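Local coordinates for AztD protein (Citrobacter koseri, PDB 6CMK) that acts as a periplasmic zinc chaperone, binding zinc and handing one cation directly to the solute-binding protein AztC of its transport system without forming a stable complex, at residues Val47-Asp52 against Gly56-Thr61; Tyr314-Thr317 against Lys321-Gln324; Arg352-Val357 against Tyr363-Leu368; Ile372-Ala377 against Lys382-Ser387. All blocks are in the same frame, centred on the assembly; numbering follows the deposited sequence. Where two conformers were deposited one is given.

Contact 1: Val47-Asp52 against Gly56-Thr61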
loop_
_atom_site.group_PDB
_atom_site.type_symbol
_atom_site.label_atom_id
_atom_site.label_comp_id
_atom_site.label_asym_id
_atom_site.label_seq_id
_atom_site.Cartn_x
_atom_site.Cartn_y
_atom_site.Cartn_z
ATOM N N VAL B 47 1.380 9.682 30.516
ATOM C CA VAL B 47 2.356 10.272 29.609
ATOM C C VAL B 47 2.559 9.343 28.420
ATOM O O VAL B 47 2.558 8.116 28.564
ATOM C CB VAL B 47 3.693 10.541 30.331
ATOM C CG1 VAL B 47 4.224 9.264 30.947
ATOM C CG2 VAL B 47 4.715 11.128 29.378
ATOM N N VAL B 48 2.735 9.934 27.241
ATOM C CA VAL B 48 3.147 9.206 26.042
ATOM C C VAL B 48 4.415 9.870 25.527
ATOM O O VAL B 48 4.427 11.078 25.259
ATOM C CB VAL B 48 2.054 9.183 24.960
ATOM C CG1 VAL B 48 2.562 8.496 23.695
ATOM C CG2 VAL B 48 0.814 8.472 25.469
ATOM N N ASN B 49 5.492 9.096 25.439
ATOM C CA ASN B 49 6.760 9.573 24.907
ATOM C C ASN B 49 6.898 9.189 23.437
ATOM O O ASN B 49 6.455 8.123 23.012
ATOM C CB ASN B 49 7.933 9.003 25.705
ATOM C CG ASN B 49 8.085 9.653 27.069
ATOM O OD1 ASN B 49 8.374 10.843 27.173
ATOM N ND2 ASN B 49 7.904 8.870 28.118
ATOM N N VAL B 50 7.519 10.076 22.664
ATOM C CA VAL B 50 7.785 9.849 21.246
ATOM C C VAL B 50 9.291 9.854 21.075
ATOM O O VAL B 50 9.964 10.787 21.524
ATOM C CB VAL B 50 7.137 10.916 20.344
ATOM C CG1 VAL B 50 7.261 10.507 18.858
ATOM C CG2 VAL B 50 5.682 11.138 20.729
ATOM N N ILE B 51 9.810 8.819 20.432
ATOM C CA ILE B 51 11.243 8.614 20.305
ATOM C C ILE B 51 11.540 8.323 18.846
ATOM O O ILE B 51 10.781 7.611 18.181
ATOM C CB ILE B 51 11.709 7.469 21.225
ATOM C CG1 ILE B 51 11.574 7.936 22.685
ATOM C CG2 ILE B 51 13.137 7.010 20.898
ATOM C CD1 ILE B 51 12.157 7.000 23.718
ATOM N N ASP B 52 12.629 8.897 18.346
ATOM C CA ASP B 52 13.125 8.539 17.023
ATOM C C ASP B 52 13.645 7.109 17.067
ATOM O O ASP B 52 14.582 6.807 17.809
ATOM C CB ASP B 52 14.223 9.513 16.598
ATOM C CG ASP B 52 14.693 9.295 15.168
ATOM O OD1 ASP B 52 14.617 8.162 14.639
ATOM O OD2 ASP B 52 15.150 10.280 14.561
ATOM N N GLY B 56 17.092 6.814 18.786
ATOM C CA GLY B 56 16.685 6.821 20.171
ATOM C C GLY B 56 16.525 8.174 20.823
ATOM O O GLY B 56 16.316 8.223 22.040
ATOM N N ASP B 57 16.588 9.278 20.083
ATOM C CA ASP B 57 16.490 10.548 20.786
ATOM C C ASP B 57 15.029 10.955 20.960
ATOM O O ASP B 57 14.131 10.536 20.218
ATOM C CB ASP B 57 17.302 11.659 20.103
ATOM C CG ASP B 57 16.847 11.965 18.692
ATOM O OD1 ASP B 57 15.838 11.393 18.237
ATOM O OD2 ASP B 57 17.513 12.798 18.037
ATOM N N LYS B 58 14.801 11.747 22.000
ATOM C CA LYS B 58 13.458 12.085 22.445
ATOM C C LYS B 58 12.907 13.203 21.569
ATOM O O LYS B 58 13.520 14.267 21.449
ATOM C CB LYS B 58 13.485 12.509 23.914
ATOM C CG LYS B 58 14.298 11.596 24.834
ATOM C CD LYS B 58 13.556 10.315 25.185
ATOM C CE LYS B 58 12.500 10.554 26.257
ATOM N NZ LYS B 58 11.678 9.337 26.511
ATOM N N LEU B 59 11.760 12.956 20.948
ATOM C CA LEU B 59 11.113 13.957 20.116
ATOM C C LEU B 59 10.029 14.727 20.850
ATOM O O LEU B 59 9.841 15.920 20.581
ATOM C CB LEU B 59 10.504 13.290 18.877
ATOM C CG LEU B 59 11.362 13.136 17.619
ATOM C CD1 LEU B 59 12.839 12.926 17.925
ATOM C CD2 LEU B 59 10.816 11.981 16.781
ATOM N N ALA B 60 9.307 14.083 21.767
ATOM C CA ALA B 60 8.200 14.750 22.437
ATOM C C ALA B 60 7.757 13.933 23.636
ATOM O O ALA B 60 7.932 12.712 23.679
ATOM C CB ALA B 60 7.010 14.959 21.490
ATOM N N THR B 61 7.195 14.636 24.612
ATOM C CA THR B 61 6.469 14.036 25.719
ATOM C C THR B 61 5.090 14.674 25.747
ATOM O O THR B 61 4.973 15.903 25.758
ATOM C CB THR B 61 7.193 14.256 27.049
ATOM O OG1 THR B 61 8.500 13.681 26.982
ATOM C CG2 THR B 61 6.430 13.619 28.195
#

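Contact 2: Tyr314-Thr317 against Lys321-Gln324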
loop_
_atom_site.group_PDB
_atom_site.type_symbol
_atom_site.label_atom_id
_atom_site.label_comp_id
_atom_site.label_asym_id
_atom_site.label_seq_id
_atom_site.Cartn_x
_atom_site.Cartn_y
_atom_site.Cartn_z
ATOM N N TYR B 314 6.717 -12.221 16.196
ATOM C CA TYR B 314 7.499 -12.354 17.422
ATOM C C TYR B 314 6.591 -12.558 18.623
ATOM O O TYR B 314 5.544 -11.928 18.732
ATOM C CB TYR B 314 8.382 -11.119 17.656
ATOM C CG TYR B 314 9.182 -10.813 16.436
ATOM C CD1 TYR B 314 10.195 -11.666 16.027
ATOM C CD2 TYR B 314 8.880 -9.720 15.648
ATOM C CE1 TYR B 314 10.895 -11.413 14.873
ATOM C CE2 TYR B 314 9.572 -9.461 14.500
ATOM C CZ TYR B 314 10.581 -10.303 14.122
ATOM O OH TYR B 314 11.267 -10.041 12.958
ATOM N N VAL B 315 7.003 -13.456 19.516
ATOM C CA VAL B 315 6.318 -13.682 20.785
ATOM C C VAL B 315 7.322 -13.470 21.903
ATOM O O VAL B 315 8.448 -13.981 21.839
ATOM C CB VAL B 315 5.715 -15.093 20.883
ATOM C CG1 VAL B 315 4.762 -15.173 22.077
ATOM C CG2 VAL B 315 5.018 -15.489 19.606
ATOM N N PHE B 316 6.922 -12.719 22.920
ATOM C CA PHE B 316 7.723 -12.570 24.127
ATOM C C PHE B 316 7.117 -13.444 25.216
ATOM O O PHE B 316 5.899 -13.455 25.403
ATOM C CB PHE B 316 7.768 -11.111 24.590
ATOM C CG PHE B 316 8.848 -10.834 25.601
ATOM C CD1 PHE B 316 8.595 -10.943 26.951
ATOM C CD2 PHE B 316 10.117 -10.479 25.187
ATOM C CE1 PHE B 316 9.591 -10.699 27.878
ATOM C CE2 PHE B 316 11.116 -10.232 26.104
ATOM C CZ PHE B 316 10.852 -10.344 27.453
ATOM N N THR B 317 7.968 -14.181 25.927
ATOM C CA THR B 317 7.509 -15.131 26.930
ATOM C C THR B 317 8.018 -14.719 28.308
ATOM O O THR B 317 8.947 -13.917 28.439
ATOM C CB THR B 317 7.957 -16.568 26.588
ATOM O OG1 THR B 317 9.325 -16.577 26.152
ATOM C CG2 THR B 317 7.078 -17.168 25.491
ATOM N N LYS B 321 12.492 -14.107 27.249
ATOM C CA LYS B 321 13.010 -14.365 25.916
ATOM C C LYS B 321 12.079 -13.818 24.841
ATOM O O LYS B 321 10.850 -13.836 24.965
ATOM C CB LYS B 321 13.213 -15.861 25.673
ATOM C CG LYS B 321 14.297 -16.520 26.515
ATOM C CD LYS B 321 14.576 -17.905 25.946
ATOM C CE LYS B 321 15.531 -18.725 26.788
ATOM N NZ LYS B 321 15.923 -19.951 26.031
ATOM N N LEU B 322 12.692 -13.339 23.771
ATOM C CA LEU B 322 11.982 -13.003 22.548
ATOM C C LEU B 322 12.108 -14.188 21.603
ATOM O O LEU B 322 13.205 -14.728 21.434
ATOM C CB LEU B 322 12.571 -11.739 21.922
ATOM C CG LEU B 322 11.852 -11.238 20.663
ATOM C CD1 LEU B 322 10.438 -10.799 20.976
ATOM C CD2 LEU B 322 12.632 -10.110 20.025
ATOM N N ASN B 323 10.988 -14.619 21.020
ATOM C CA ASN B 323 10.974 -15.798 20.162
ATOM C C ASN B 323 10.526 -15.409 18.760
ATOM O O ASN B 323 9.501 -14.747 18.589
ATOM C CB ASN B 323 10.056 -16.890 20.719
ATOM C CG ASN B 323 10.349 -17.222 22.160
ATOM O OD1 ASN B 323 11.088 -18.159 22.445
ATOM N ND2 ASN B 323 9.755 -16.466 23.085
ATOM N N GLN B 324 11.304 -15.820 17.771
ATOM C CA GLN B 324 11.000 -15.573 16.368
ATOM C C GLN B 324 10.084 -16.678 15.854
ATOM O O GLN B 324 10.416 -17.865 15.955
ATOM C CB GLN B 324 12.301 -15.525 15.569
ATOM C CG GLN B 324 12.126 -15.225 14.098
ATOM C CD GLN B 324 13.433 -15.366 13.341
ATOM O OE1 GLN B 324 14.038 -16.440 13.313
ATOM N NE2 GLN B 324 13.883 -14.278 12.740
HETATM O O HOH W 1 13.278 -11.605 12.283
HETATM O O HOH W 2 11.398 -19.251 25.408
#

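Contact 3: Arg352-Val357 against Tyr363-Leu368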
loop_
_atom_site.group_PDB
_atom_site.type_symbol
_atom_site.label_atom_id
_atom_site.label_comp_id
_atom_site.label_asym_id
_atom_site.label_seq_id
_atom_site.Cartn_x
_atom_site.Cartn_y
_atom_site.Cartn_z
ATOM N N ARG B 352 4.860 -5.481 32.206
ATOM C CA ARG B 352 5.606 -6.482 31.463
ATOM C C ARG B 352 6.016 -5.961 30.101
ATOM O O ARG B 352 5.411 -5.026 29.571
ATOM C CB ARG B 352 4.808 -7.780 31.306
ATOM C CG ARG B 352 4.409 -8.346 32.646
ATOM C CD ARG B 352 4.280 -9.850 32.633
ATOM N NE ARG B 352 3.769 -10.304 33.920
ATOM C CZ ARG B 352 2.514 -10.124 34.317
ATOM N NH1 ARG B 352 1.639 -9.511 33.523
ATOM N NH2 ARG B 352 2.131 -10.556 35.507
ATOM N N PRO B 353 7.043 -6.563 29.506
ATOM C CA PRO B 353 7.519 -6.129 28.187
ATOM C C PRO B 353 6.455 -6.149 27.095
ATOM O O PRO B 353 5.533 -6.967 27.098
ATOM C CB PRO B 353 8.634 -7.132 27.892
ATOM C CG PRO B 353 9.187 -7.427 29.251
ATOM C CD PRO B 353 7.970 -7.528 30.124
ATOM N N ARG B 354 6.624 -5.232 26.139
ATOM C CA ARG B 354 5.837 -5.162 24.914
ATOM C C ARG B 354 6.799 -4.991 23.744
ATOM O O ARG B 354 7.856 -4.365 23.886
ATOM C CB ARG B 354 4.824 -3.996 24.959
ATOM C CG ARG B 354 3.777 -4.116 26.089
ATOM C CD ARG B 354 2.859 -5.280 25.767
ATOM N NE ARG B 354 1.739 -5.452 26.689
ATOM C CZ ARG B 354 1.703 -6.306 27.703
ATOM N NH1 ARG B 354 2.744 -7.078 27.978
ATOM N NH2 ARG B 354 0.607 -6.384 28.451
ATOM N N ILE B 355 6.429 -5.574 22.592
ATOM C CA ILE B 355 7.249 -5.600 21.380
ATOM C C ILE B 355 6.709 -4.598 20.365
ATOM O O ILE B 355 5.494 -4.500 20.159
ATOM C CB ILE B 355 7.263 -7.000 20.728
ATOM C CG1 ILE B 355 7.405 -8.153 21.729
ATOM C CG2 ILE B 355 8.358 -7.069 19.681
ATOM C CD1 ILE B 355 6.963 -9.497 21.115
ATOM N N ALA B 356 7.615 -3.891 19.688
ATOM C CA ALA B 356 7.295 -3.180 18.451
ATOM C C ALA B 356 8.380 -3.442 17.415
ATOM O O ALA B 356 9.489 -3.858 17.739
ATOM C CB ALA B 356 7.157 -1.665 18.666
ATOM N N VAL B 357 8.050 -3.181 16.148
ATOM C CA VAL B 357 8.998 -3.340 15.047
ATOM C C VAL B 357 9.042 -2.046 14.244
ATOM O O VAL B 357 7.995 -1.503 13.886
ATOM C CB VAL B 357 8.621 -4.514 14.123
ATOM C CG1 VAL B 357 9.701 -4.705 13.055
ATOM C CG2 VAL B 357 8.431 -5.797 14.913
ATOM N N TYR B 363 11.990 -3.776 18.984
ATOM C CA TYR B 363 12.034 -2.979 20.206
ATOM C C TYR B 363 11.225 -3.679 21.285
ATOM O O TYR B 363 10.069 -4.047 21.059
ATOM C CB TYR B 363 11.484 -1.566 19.972
ATOM C CG TYR B 363 12.242 -0.816 18.923
ATOM C CD1 TYR B 363 12.016 -1.065 17.574
ATOM C CD2 TYR B 363 13.223 0.103 19.270
ATOM C CE1 TYR B 363 12.734 -0.410 16.604
ATOM C CE2 TYR B 363 13.942 0.773 18.293
ATOM C CZ TYR B 363 13.680 0.508 16.964
ATOM O OH TYR B 363 14.392 1.162 15.973
ATOM N N VAL B 364 11.831 -3.856 22.456
ATOM C CA VAL B 364 11.190 -4.545 23.567
ATOM C C VAL B 364 11.278 -3.637 24.780
ATOM O O VAL B 364 12.382 -3.301 25.225
ATOM C CB VAL B 364 11.850 -5.906 23.865
ATOM C CG1 VAL B 364 11.168 -6.565 25.062
ATOM C CG2 VAL B 364 11.785 -6.817 22.646
ATOM N N THR B 365 10.129 -3.237 25.318
ATOM C CA THR B 365 10.154 -2.425 26.519
ATOM C C THR B 365 10.504 -3.293 27.717
ATOM O O THR B 365 10.139 -4.470 27.788
ATOM C CB THR B 365 8.819 -1.725 26.752
ATOM O OG1 THR B 365 7.766 -2.691 26.878
ATOM C CG2 THR B 365 8.512 -0.783 25.598
ATOM N N ASP B 366 11.248 -2.703 28.643
ATOM C CA ASP B 366 11.664 -3.363 29.881
ATOM C C ASP B 366 11.246 -2.416 30.991
ATOM O O ASP B 366 12.074 -1.671 31.534
ATOM C CB ASP B 366 13.166 -3.653 29.897
ATOM C CG ASP B 366 13.566 -4.576 31.025
ATOM O OD1 ASP B 366 12.750 -4.748 31.952
ATOM O OD2 ASP B 366 14.694 -5.123 30.997
ATOM N N PRO B 367 9.957 -2.407 31.349
ATOM C CA PRO B 367 9.460 -1.330 32.225
ATOM C C PRO B 367 10.174 -1.245 33.565
ATOM O O PRO B 367 10.442 -0.135 34.036
ATOM C CB PRO B 367 7.965 -1.655 32.383
ATOM C CG PRO B 367 7.754 -3.012 31.792
ATOM C CD PRO B 367 8.869 -3.251 30.825
ATOM N N LEU B 368 10.506 -2.377 34.184
ATOM C CA LEU B 368 11.145 -2.345 35.493
ATOM C C LEU B 368 12.561 -1.787 35.444
ATOM O O LEU B 368 13.101 -1.426 36.493
ATOM C CB LEU B 368 11.159 -3.751 36.100
ATOM C CG LEU B 368 9.780 -4.378 36.314
ATOM C CD1 LEU B 368 9.897 -5.664 37.116
ATOM C CD2 LEU B 368 8.819 -3.406 36.993
#

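Contact 4: Ile372-Ala377 against Lys382-Ser387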
loop_
_atom_site.group_PDB
_atom_site.type_symbol
_atom_site.label_atom_id
_atom_site.label_comp_id
_atom_site.label_asym_id
_atom_site.label_seq_id
_atom_site.Cartn_x
_atom_site.Cartn_y
_atom_site.Cartn_z
ATOM N N ILE B 372 14.312 0.513 26.776
ATOM C CA ILE B 372 13.858 -0.268 25.635
ATOM C C ILE B 372 15.080 -0.955 25.052
ATOM O O ILE B 372 16.087 -0.293 24.778
ATOM C CB ILE B 372 13.184 0.621 24.572
ATOM C CG1 ILE B 372 12.002 1.377 25.187
ATOM C CG2 ILE B 372 12.753 -0.211 23.363
ATOM C CD1 ILE B 372 11.445 2.471 24.290
ATOM N N ILE B 373 14.994 -2.272 24.862
ATOM C CA ILE B 373 16.062 -3.036 24.223
ATOM C C ILE B 373 15.840 -3.015 22.716
ATOM O O ILE B 373 14.710 -3.174 22.243
ATOM C CB ILE B 373 16.105 -4.486 24.743
ATOM C CG1 ILE B 373 16.128 -4.531 26.272
ATOM C CG2 ILE B 373 17.300 -5.218 24.145
ATOM C CD1 ILE B 373 17.146 -3.623 26.924
ATOM N N VAL B 374 16.918 -2.826 21.953
ATOM C CA VAL B 374 16.842 -2.742 20.495
ATOM C C VAL B 374 17.608 -3.915 19.905
ATOM O O VAL B 374 18.791 -4.104 20.213
ATOM C CB VAL B 374 17.412 -1.413 19.966
ATOM C CG1 VAL B 374 17.171 -1.294 18.469
ATOM C CG2 VAL B 374 16.804 -0.225 20.696
ATOM N N LEU B 375 16.942 -4.688 19.056
ATOM C CA LEU B 375 17.553 -5.835 18.400
ATOM C C LEU B 375 17.549 -5.645 16.895
ATOM O O LEU B 375 16.602 -5.102 16.326
ATOM C CB LEU B 375 16.810 -7.136 18.714
ATOM C CG LEU B 375 16.752 -7.554 20.179
ATOM C CD1 LEU B 375 15.489 -7.023 20.858
ATOM C CD2 LEU B 375 16.823 -9.066 20.262
ATOM N N ASP B 376 18.599 -6.148 16.251
ATOM C CA ASP B 376 18.596 -6.255 14.800
ATOM C C ASP B 376 17.661 -7.389 14.397
ATOM O O ASP B 376 17.759 -8.503 14.920
ATOM C CB ASP B 376 20.013 -6.509 14.287
ATOM C CG ASP B 376 20.058 -6.682 12.778
ATOM O OD1 ASP B 376 19.994 -5.662 12.063
ATOM O OD2 ASP B 376 20.144 -7.835 12.310
ATOM N N ALA B 377 16.747 -7.115 13.465
ATOM C CA ALA B 377 15.685 -8.083 13.208
ATOM C C ALA B 377 16.209 -9.360 12.570
ATOM O O ALA B 377 15.708 -10.450 12.869
ATOM C CB ALA B 377 14.604 -7.472 12.320
ATOM N N LYS B 382 20.822 -8.150 20.229
ATOM C CA LYS B 382 20.760 -6.787 20.731
ATOM C C LYS B 382 21.826 -5.923 20.069
ATOM O O LYS B 382 22.986 -6.329 19.956
ATOM C CB LYS B 382 20.952 -6.781 22.248
ATOM C CG LYS B 382 21.112 -5.386 22.837
ATOM C CD LYS B 382 21.325 -5.436 24.335
ATOM C CE LYS B 382 21.400 -4.036 24.923
ATOM N NZ LYS B 382 21.762 -4.094 26.368
ATOM N N THR B 383 21.429 -4.722 19.636
ATOM C CA THR B 383 22.373 -3.762 19.088
ATOM C C THR B 383 22.457 -2.459 19.868
ATOM O O THR B 383 23.468 -1.760 19.749
ATOM C CB THR B 383 22.036 -3.452 17.621
ATOM O OG1 THR B 383 20.643 -3.145 17.490
ATOM C CG2 THR B 383 22.371 -4.647 16.745
ATOM N N SER B 384 21.458 -2.126 20.677
ATOM C CA SER B 384 21.521 -0.940 21.530
ATOM C C SER B 384 20.413 -1.038 22.572
ATOM O O SER B 384 19.617 -1.981 22.576
ATOM C CB SER B 384 21.387 0.348 20.717
ATOM O OG SER B 384 20.113 0.419 20.105
ATOM N N GLU B 385 20.377 -0.063 23.471
ATOM C CA GLU B 385 19.240 0.095 24.361
ATOM C C GLU B 385 18.988 1.580 24.566
ATOM O O GLU B 385 19.905 2.402 24.477
ATOM C CB GLU B 385 19.455 -0.636 25.700
ATOM C CG GLU B 385 20.620 -0.158 26.544
ATOM C CD GLU B 385 20.654 -0.866 27.888
ATOM O OE1 GLU B 385 20.587 -0.180 28.927
ATOM O OE2 GLU B 385 20.715 -2.112 27.896
ATOM N N ILE B 386 17.724 1.914 24.806
ATOM C CA ILE B 386 17.263 3.293 24.920
ATOM C C ILE B 386 16.740 3.498 26.330
ATOM O O ILE B 386 15.883 2.738 26.791
ATOM C CB ILE B 386 16.155 3.611 23.901
ATOM C CG1 ILE B 386 16.659 3.441 22.474
ATOM C CG2 ILE B 386 15.628 5.030 24.106
ATOM C CD1 ILE B 386 15.549 3.281 21.475
ATOM N N SER B 387 17.230 4.538 26.995
ATOM C CA SER B 387 16.778 4.869 28.338
ATOM C C SER B 387 15.526 5.730 28.245
ATOM O O SER B 387 15.488 6.696 27.476
ATOM C CB SER B 387 17.874 5.596 29.114
ATOM O OG SER B 387 17.383 6.063 30.362
#

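Contact 1: Val47-Asp52 against Gly56-Thr61
Ile51 lies under the folded-back side chain of Lys58, its CD1 3.9 Å from Lys58 CD. Both belong to a tight antiparallel beta hairpin at the outer edge of a propeller blade, and this hairpin carries a classic beta bulge. At the bulge Leu59 and Ala60 together face Val50: Val50 O takes a bond of 2.9 Å from Leu59 N and a weak one from Ala60 N, while Val50 N returns a bond to Ala60 O. The extra residue moves the register by one, so Ile51 pairs with Lys58 and Asn49 with Thr61, all four on one face of the sheet. Two successive bends of the lysine chain (chi2 and chi3 both -78°) bring its amino end back across Ile51 toward Asn49, with NZ 3.6 Å from Asn49 CG. Val388, from the loop before the closing strand, also touches Asn49, Ile51 and Lys58. On the other face Val50 CG2 meets Ala60 CB at 4.1 Å. Near the turn Asp52 N bonds to Asp57 O. The carboxylates of these two aspartates approach each other, but Asp52 OD1 is held by Leu54 N inside the turn. At the other end of the ladder Asn49 and Thr61 lie side by side, and Thr61 OG1 donates to Asn49 OD1 at 2.8 Å, almost in line with the amide C=O (166°).

Contact 2: Tyr314-Thr317 against Lys321-Gln324
Tyr314, Asn323 and Lys321 bury much of the surface here, each in its own way. The Tyr314 ring lies alongside the extended Gln324 chain, its CE1 4.1 Å from Gln324 CG, and meets Asn323 O at its edge. Beyond the ring, one water links Tyr314 OH, which also bonds to Asp306, to Gln324 NE2; Ser333 and Gln334 hold the other end of that amide. Asn323 turns its amide back over the partner strand. With CG beside the backbone N (chi1 -52°), ND2 gives one bond to Val315 O and another to Thr317 OG1, each 3.1 Å long and close to the amide plane; Thr317 OG1 is also hydrogen-bonded to Asp319 OD1, in the turn. Val315 O is thus gripped twice, since Asn323 N also reaches it at 2.7 Å, the side-chain donor coming from well above the carbonyl plane. Ser335 binds Asn323 OD1, so the amide's rotation is fixed from both ends. Lys321 takes part through its carbonyl: O accepts from Thr317 N and sits over one face of the Phe316 ring, 3.4 Å from CD2. Leu322 CD1 touches both aromatic side chains, 3.9 Å from Tyr314 CB and 4.2 Å from Phe316 CD2. The hairpin supplies the middle two strands of a four-stranded antiparallel beta-propeller blade.

Contact 3: Arg352-Val357 against Tyr363-Leu368
Thr365 and Arg354 grip each other through two bonds: Thr365 N donates to Arg354 O at 2.9 Å, and Arg354 N donates to the side-chain Thr365 OG1, also at 2.9 Å. The hydroxyl gets there because chi1 (59°) sets OG1 between the backbone N and the carbonyl carbon of its own residue. A side chain therefore takes over where the regular ladder ends, and OG1 has a second partner in Phe393 O, on the chain's last strand. Further along, Ala356 and Tyr363 form a hydrogen-bonded pair, with 2.8 Å both from Ala356 N to Tyr363 O and from Tyr363 N to Ala356 O. Ala356 O also lies at the edge of the Tyr363 ring, whose hydroxyl is held by Ala53 O. The guanidinium of Arg354 turns away from this strand pair, and its NH1 bonds back to Pro353 O from above the carbonyl plane. Packing begins at Pro353: its CB rests 3.1 Å from Thr365 O, a buried carbonyl oxygen without a polar partner, and 3.8 Å from Val364 CG1. Beyond it Pro367 CG lies 3.8 Å from Arg352 O. The side chain of Arg354 is about 11 Å from a bound zinc ion, too far for contact, and the two strands form the inner hairpin of a four-stranded beta-propeller blade.

Contact 4: Ile372-Ala377 against Lys382-Ser387
A classic beta bulge marks this outer hairpin: Thr383 and Ser384 both face Val374. Thr383 N bonds to Val374 O at 2.8 Å, Ser384 N reaches the same oxygen only weakly, and Val374 N donates to Ser384 O. The hydroxyl of Ser384 presses on the valine side chain, with OG 3.3 Å from Val374 CB, because its chi1 of 64° sets it between the backbone N and the carbonyl carbon. Past the bulge the ladder is regular, and Ile372 with Ile386 makes a hydrogen-bonded pair whose two bonds, Ile372 N to Ile386 O and Ile386 N to Ile372 O, are both 2.7 Å long. These are the third and fourth strands of a four-stranded propeller blade, strand 381-387 being its outermost. On the face shared by Ile372, Val374, Ser384 and Ile386, Ile386 CD1 crosses to Val374 CG2 at 3.8 Å, and Tyr363 of the next strand inward touches Val374 and Ile372. On the face of Ile373 a salt bridge lies over an apolar side chain. Lys382, fully extended, runs along the strand to Glu385, and NZ meets OE2 at 2.7 Å on the anti side of the carboxylate; Lys371 takes OE1. Ile373 sits beneath this salt bridge, its CG2 4.0 Å from Lys382 CG and its CD1 4.0 Å from Glu385 CB.

In the fold
From the N terminus the four hairpins close one after another, and none nests in or crosses another. Contact 1 closes a three-residue turn in the blade where strand 32-42 pairs with the C-terminal strand 392-403, the velcro-like closure of a propeller ring. Contact 2 closes an equally short turn in the blade running from strand 300-305 to strand 331-337, and its Phe316 and Leu322 pack against Pro353 and Ile355 of contact 3 in the next blade. Contacts 3 and 4, closing the connections 358-362 and 378-381, are the inner and outer hairpins of that blade, joined by pairing of strands 361-366 and 371-376. Ile386 of contact 4 then touches Ile51 and Gly56, tying the last blade to the closing one.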